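Local coordinates for protein halotolerant alpha-type carbonic anhydrase (dCA II) (Dunaliella salina, PDB 1Y7W) that probably catalyses the reversible hydration of carbon dioxide to bicarbonate at a zinc site, as an alpha-type carbonic anhydrase that tolerates high salt, at residues 93-105 / 258-271. Residues are numbered along the deposited sequence; the frame is centred on the assembly and turned at random.
Sequences AKVDLEQGMKVTF and LFVDVTMGAHAGAD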
loop_
_atom_site.group_PDB
_atom_site.type_symbol
_atom_site.label_atom_id
_atom_site.label_comp_id
_atom_site.label_asym_id
_atom_site.label_seq_id
_atom_site.Cartn_x
_atom_site.Cartn_y
_atom_site.Cartn_z
ATOM N N ALA A 93 -6.604 11.383 -11.530
ATOM C CA ALA A 93 -6.224 11.047 -10.168
ATOM C C ALA A 93 -6.905 12.004 -9.148
ATOM O O ALA A 93 -7.171 13.171 -9.444
ATOM C CB ALA A 93 -4.701 11.131 -10.044
ATOM N N LYS A 94 -7.225 11.470 -7.971
ATOM C CA LYS A 94 -7.885 12.214 -6.891
ATOM C C LYS A 94 -7.298 11.719 -5.532
ATOM O O LYS A 94 -6.870 10.562 -5.401
ATOM C CB LYS A 94 -9.376 11.943 -6.935
ATOM C CG LYS A 94 -9.979 12.380 -8.278
ATOM C CD LYS A 94 -11.447 12.061 -8.381
ATOM C CE LYS A 94 -11.955 12.731 -9.685
ATOM N NZ LYS A 94 -13.438 12.555 -9.943
ATOM N N VAL A 95 -7.241 12.594 -4.543
ATOM C CA VAL A 95 -6.685 12.170 -3.256
ATOM C C VAL A 95 -7.725 12.471 -2.161
ATOM O O VAL A 95 -8.531 13.406 -2.296
ATOM C CB VAL A 95 -5.351 12.883 -2.999
ATOM C CG1 VAL A 95 -5.555 14.396 -2.971
ATOM C CG2 VAL A 95 -4.739 12.407 -1.673
ATOM N N ASP A 96 -7.764 11.635 -1.127
ATOM C CA ASP A 96 -8.690 11.886 -0.025
ATOM C C ASP A 96 -7.853 12.647 1.020
ATOM O O ASP A 96 -6.732 12.207 1.411
ATOM C CB ASP A 96 -9.220 10.557 0.565
ATOM C CG ASP A 96 -10.273 9.855 -0.347
ATOM O OD1 ASP A 96 -10.663 10.433 -1.399
ATOM O OD2 ASP A 96 -10.697 8.719 0.025
ATOM N N LEU A 97 -8.365 13.795 1.467
ATOM C CA LEU A 97 -7.623 14.560 2.441
ATOM C C LEU A 97 -7.951 14.119 3.874
ATOM O O LEU A 97 -8.650 14.814 4.626
ATOM C CB LEU A 97 -7.901 16.063 2.248
ATOM C CG LEU A 97 -7.414 16.584 0.891
ATOM C CD1 LEU A 97 -7.574 18.146 0.866
ATOM C CD2 LEU A 97 -5.915 16.163 0.642
ATOM N N GLU A 98 -7.490 12.924 4.226
ATOM C CA GLU A 98 -7.686 12.408 5.572
ATOM C C GLU A 98 -6.624 11.355 5.789
ATOM O O GLU A 98 -5.756 11.116 4.927
ATOM C CB GLU A 98 -9.092 11.790 5.739
ATOM C CG GLU A 98 -9.375 10.601 4.804
ATOM C CD GLU A 98 -10.821 10.080 4.946
ATOM O OE1 GLU A 98 -11.623 10.657 5.721
ATOM O OE2 GLU A 98 -11.147 9.051 4.297
ATOM N N GLN A 99 -6.677 10.734 6.946
ATOM C CA GLN A 99 -5.700 9.679 7.275
ATOM C C GLN A 99 -5.453 8.693 6.104
ATOM O O GLN A 99 -6.427 8.227 5.496
ATOM C CB GLN A 99 -6.222 8.898 8.482
ATOM C CG GLN A 99 -5.234 7.847 9.068
ATOM C CD GLN A 99 -5.937 6.906 10.054
ATOM O OE1 GLN A 99 -5.854 7.065 11.277
ATOM N NE2 GLN A 99 -6.634 5.940 9.529
ATOM N N GLY A 100 -4.171 8.412 5.786
ATOM C CA GLY A 100 -3.826 7.464 4.732
ATOM C C GLY A 100 -3.710 8.043 3.327
ATOM O O GLY A 100 -3.075 7.460 2.457
ATOM N N MET A 101 -4.347 9.177 3.117
ATOM C CA MET A 101 -4.318 9.918 1.848
ATOM C C MET A 101 -4.482 9.076 0.603
ATOM O O MET A 101 -3.639 9.084 -0.290
ATOM C CB MET A 101 -3.028 10.743 1.772
ATOM C CG MET A 101 -3.051 11.848 2.844
ATOM S SD MET A 101 -1.823 13.171 2.595
ATOM C CE MET A 101 -2.547 13.713 1.118
ATOM N N LYS A 102 -5.561 8.322 0.587
ATOM C CA LYS A 102 -5.850 7.426 -0.520
ATOM C C LYS A 102 -5.942 8.183 -1.838
ATOM O O LYS A 102 -6.594 9.228 -1.888
ATOM C CB LYS A 102 -7.202 6.756 -0.290
ATOM C CG LYS A 102 -7.458 5.686 -1.354
ATOM C CD LYS A 102 -8.639 4.815 -0.935
ATOM C CE LYS A 102 -9.992 5.544 -1.133
ATOM N NZ LYS A 102 -11.200 4.580 -0.959
ATOM N N VAL A 103 -5.380 7.602 -2.905
ATOM C CA VAL A 103 -5.396 8.194 -4.224
ATOM C C VAL A 103 -6.137 7.191 -5.104
ATOM O O VAL A 103 -5.870 5.984 -5.044
ATOM C CB VAL A 103 -3.970 8.456 -4.751
ATOM C CG1 VAL A 103 -3.985 8.907 -6.262
ATOM C CG2 VAL A 103 -3.289 9.530 -3.906
ATOM N N THR A 104 -7.141 7.693 -5.829
ATOM C CA THR A 104 -7.931 6.877 -6.752
ATOM C C THR A 104 -7.721 7.474 -8.156
ATOM O O THR A 104 -7.172 8.584 -8.322
ATOM C CB THR A 104 -9.450 6.907 -6.384
ATOM O OG1 THR A 104 -9.841 8.266 -6.133
ATOM C CG2 THR A 104 -9.732 6.071 -5.091
ATOM N N PHE A 105 -8.158 6.761 -9.191
ATOM C CA PHE A 105 -7.899 7.230 -10.536
ATOM C C PHE A 105 -8.714 6.361 -11.502
ATOM O O PHE A 105 -9.367 5.424 -11.086
ATOM C CB PHE A 105 -6.377 7.086 -10.817
ATOM C CG PHE A 105 -5.748 5.826 -10.201
ATOM C CD1 PHE A 105 -6.026 4.562 -10.703
ATOM C CD2 PHE A 105 -4.997 5.922 -8.994
ATOM C CE1 PHE A 105 -5.572 3.373 -9.996
ATOM C CE2 PHE A 105 -4.553 4.789 -8.301
ATOM C CZ PHE A 105 -4.841 3.505 -8.806
ATOM N N LEU A 258 2.998 16.953 5.829
ATOM C CA LEU A 258 1.751 16.934 5.045
ATOM C C LEU A 258 0.766 15.910 5.659
ATOM O O LEU A 258 -0.432 16.187 5.785
ATOM C CB LEU A 258 2.029 16.532 3.589
ATOM C CG LEU A 258 0.786 16.161 2.731
ATOM C CD1 LEU A 258 0.050 17.454 2.365
ATOM C CD2 LEU A 258 1.198 15.466 1.446
ATOM N N PHE A 259 1.276 14.728 6.016
ATOM C CA PHE A 259 0.423 13.684 6.582
ATOM C C PHE A 259 -0.232 14.067 7.895
ATOM O O PHE A 259 -1.410 13.738 8.133
ATOM C CB PHE A 259 1.210 12.360 6.685
ATOM C CG PHE A 259 1.624 11.831 5.338
ATOM C CD1 PHE A 259 2.933 11.916 4.898
ATOM C CD2 PHE A 259 0.662 11.293 4.485
ATOM C CE1 PHE A 259 3.293 11.473 3.637
ATOM C CE2 PHE A 259 1.005 10.839 3.217
ATOM C CZ PHE A 259 2.334 10.928 2.793
ATOM N N VAL A 260 0.504 14.767 8.754
ATOM C CA VAL A 260 -0.090 15.221 10.014
ATOM C C VAL A 260 -1.148 16.295 9.764
ATOM O O VAL A 260 -2.268 16.257 10.298
ATOM C CB VAL A 260 0.964 15.876 10.946
ATOM C CG1 VAL A 260 0.337 16.131 12.309
ATOM C CG2 VAL A 260 2.117 15.044 11.058
ATOM N N ASP A 261 -0.779 17.291 8.964
ATOM C CA ASP A 261 -1.710 18.367 8.666
ATOM C C ASP A 261 -3.061 17.846 8.125
ATOM O O ASP A 261 -4.134 18.235 8.585
ATOM C CB ASP A 261 -1.076 19.333 7.670
ATOM C CG ASP A 261 0.056 20.194 8.294
ATOM O OD1 ASP A 261 0.780 20.811 7.495
ATOM O OD2 ASP A 261 0.234 20.248 9.554
ATOM N N VAL A 262 -2.990 16.963 7.143
ATOM C CA VAL A 262 -4.154 16.386 6.519
ATOM C C VAL A 262 -4.887 15.474 7.477
ATOM O O VAL A 262 -6.122 15.571 7.643
ATOM C CB VAL A 262 -3.679 15.594 5.244
ATOM C CG1 VAL A 262 -4.834 14.758 4.627
ATOM C CG2 VAL A 262 -3.120 16.640 4.224
ATOM N N THR A 263 -4.140 14.610 8.167
ATOM C CA THR A 263 -4.812 13.657 9.047
ATOM C C THR A 263 -5.548 14.308 10.221
ATOM O O THR A 263 -6.722 13.974 10.494
ATOM C CB THR A 263 -3.815 12.563 9.604
ATOM O OG1 THR A 263 -3.302 11.769 8.510
ATOM C CG2 THR A 263 -4.541 11.630 10.612
ATOM N N MET A 264 -4.877 15.213 10.922
ATOM C CA MET A 264 -5.514 15.850 12.085
ATOM C C MET A 264 -6.473 16.944 11.637
ATOM O O MET A 264 -7.451 17.238 12.328
ATOM C CB MET A 264 -4.456 16.407 13.040
ATOM C CG MET A 264 -3.530 15.351 13.601
ATOM S SD MET A 264 -4.360 13.843 14.110
ATOM C CE MET A 264 -5.402 14.448 15.419
ATOM N N GLY A 265 -6.204 17.524 10.465
ATOM C CA GLY A 265 -7.081 18.554 9.936
ATOM C C GLY A 265 -8.421 17.919 9.576
ATOM O O GLY A 265 -9.450 18.593 9.676
ATOM N N ALA A 266 -8.434 16.640 9.182
ATOM C CA ALA A 266 -9.684 15.972 8.826
ATOM C C ALA A 266 -10.502 15.471 10.007
ATOM O O ALA A 266 -11.725 15.572 9.989
ATOM C CB ALA A 266 -9.438 14.795 7.877
ATOM N N HIS A 267 -9.826 14.896 10.997
ATOM C CA HIS A 267 -10.480 14.350 12.185
ATOM C C HIS A 267 -9.514 14.578 13.354
ATOM O O HIS A 267 -8.429 13.996 13.408
ATOM C CB HIS A 267 -10.730 12.814 12.055
ATOM C CG HIS A 267 -11.380 12.385 10.771
ATOM N ND1 HIS A 267 -12.754 12.311 10.612
ATOM C CD2 HIS A 267 -10.846 12.064 9.566
ATOM C CE1 HIS A 267 -13.036 11.974 9.363
ATOM N NE2 HIS A 267 -11.896 11.822 8.710
ATOM N N ALA A 268 -9.907 15.417 14.301
ATOM C CA ALA A 268 -9.061 15.700 15.472
ATOM C C ALA A 268 -8.754 14.446 16.290
ATOM O O ALA A 268 -7.754 14.395 17.009
ATOM C CB ALA A 268 -9.744 16.767 16.372
ATOM N N GLY A 269 -9.596 13.428 16.168
ATOM C CA GLY A 269 -9.338 12.195 16.907
ATOM C C GLY A 269 -8.686 11.091 16.074
ATOM O O GLY A 269 -8.657 9.931 16.465
ATOM N N ALA A 270 -8.121 11.438 14.936
ATOM C CA ALA A 270 -7.534 10.427 14.072
ATOM C C ALA A 270 -6.169 9.996 14.586
ATOM O O ALA A 270 -5.498 10.739 15.323
ATOM C CB ALA A 270 -7.441 10.983 12.626
ATOM N N ASP A 271 -5.762 8.776 14.229
ATOM C CA ASP A 271 -4.443 8.304 14.642
ATOM C C ASP A 271 -3.503 8.759 13.544
ATOM O O ASP A 271 -3.688 8.440 12.350
ATOM C CB ASP A 271 -4.400 6.771 14.757
ATOM C CG ASP A 271 -5.223 6.252 15.932
ATOM O OD1 ASP A 271 -4.910 6.638 17.098
ATOM O OD2 ASP A 271 -6.181 5.488 15.681
#
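The H267 ring meets the E98 carboxylate at its edge: NE2 of H267 donates to OE1 of E98 over 3.2 Å, nearly straight at 170°. OE1 lies in the imidazole plane but is approached on its anti side, the two planes 40° apart. The extended chain of E98 carries the carboxylate out to the ring, while its CB rests 3.7 Å from CB of A266. The F259 ring receives the sulfur of M101 obliquely, a Met-aromatic contact with SD 3.6 Å from CD2 of F259; rings of H133 and F131 also meet F259. A bend at chi3 (65°) in M101 carries CE beside CD2 of L258. The two strands 94-95 and 103-104 form a beta hairpin whose connecting loop, with a type II turn from E98 to M101, lies against the C-terminal turns of helix 253-266. V262 points its CG1 at the loop backbone, 3.3 Å from N of E98. The next residue, T263, lays OG1 3.4 Å from CA of Q99 and CG2 3.9 Å from CB of Q99; OG1 also donates to O of F259 (2.8 Å), on the opposite face of that carbonyl from N of T263. With an alanine in place of T263, both OG1 and CG2 go, which would probably leave O of F259 with the backbone N alone and a gap against Q99. Backbone N of G100 hydrogen-bonds to NE2 of H133.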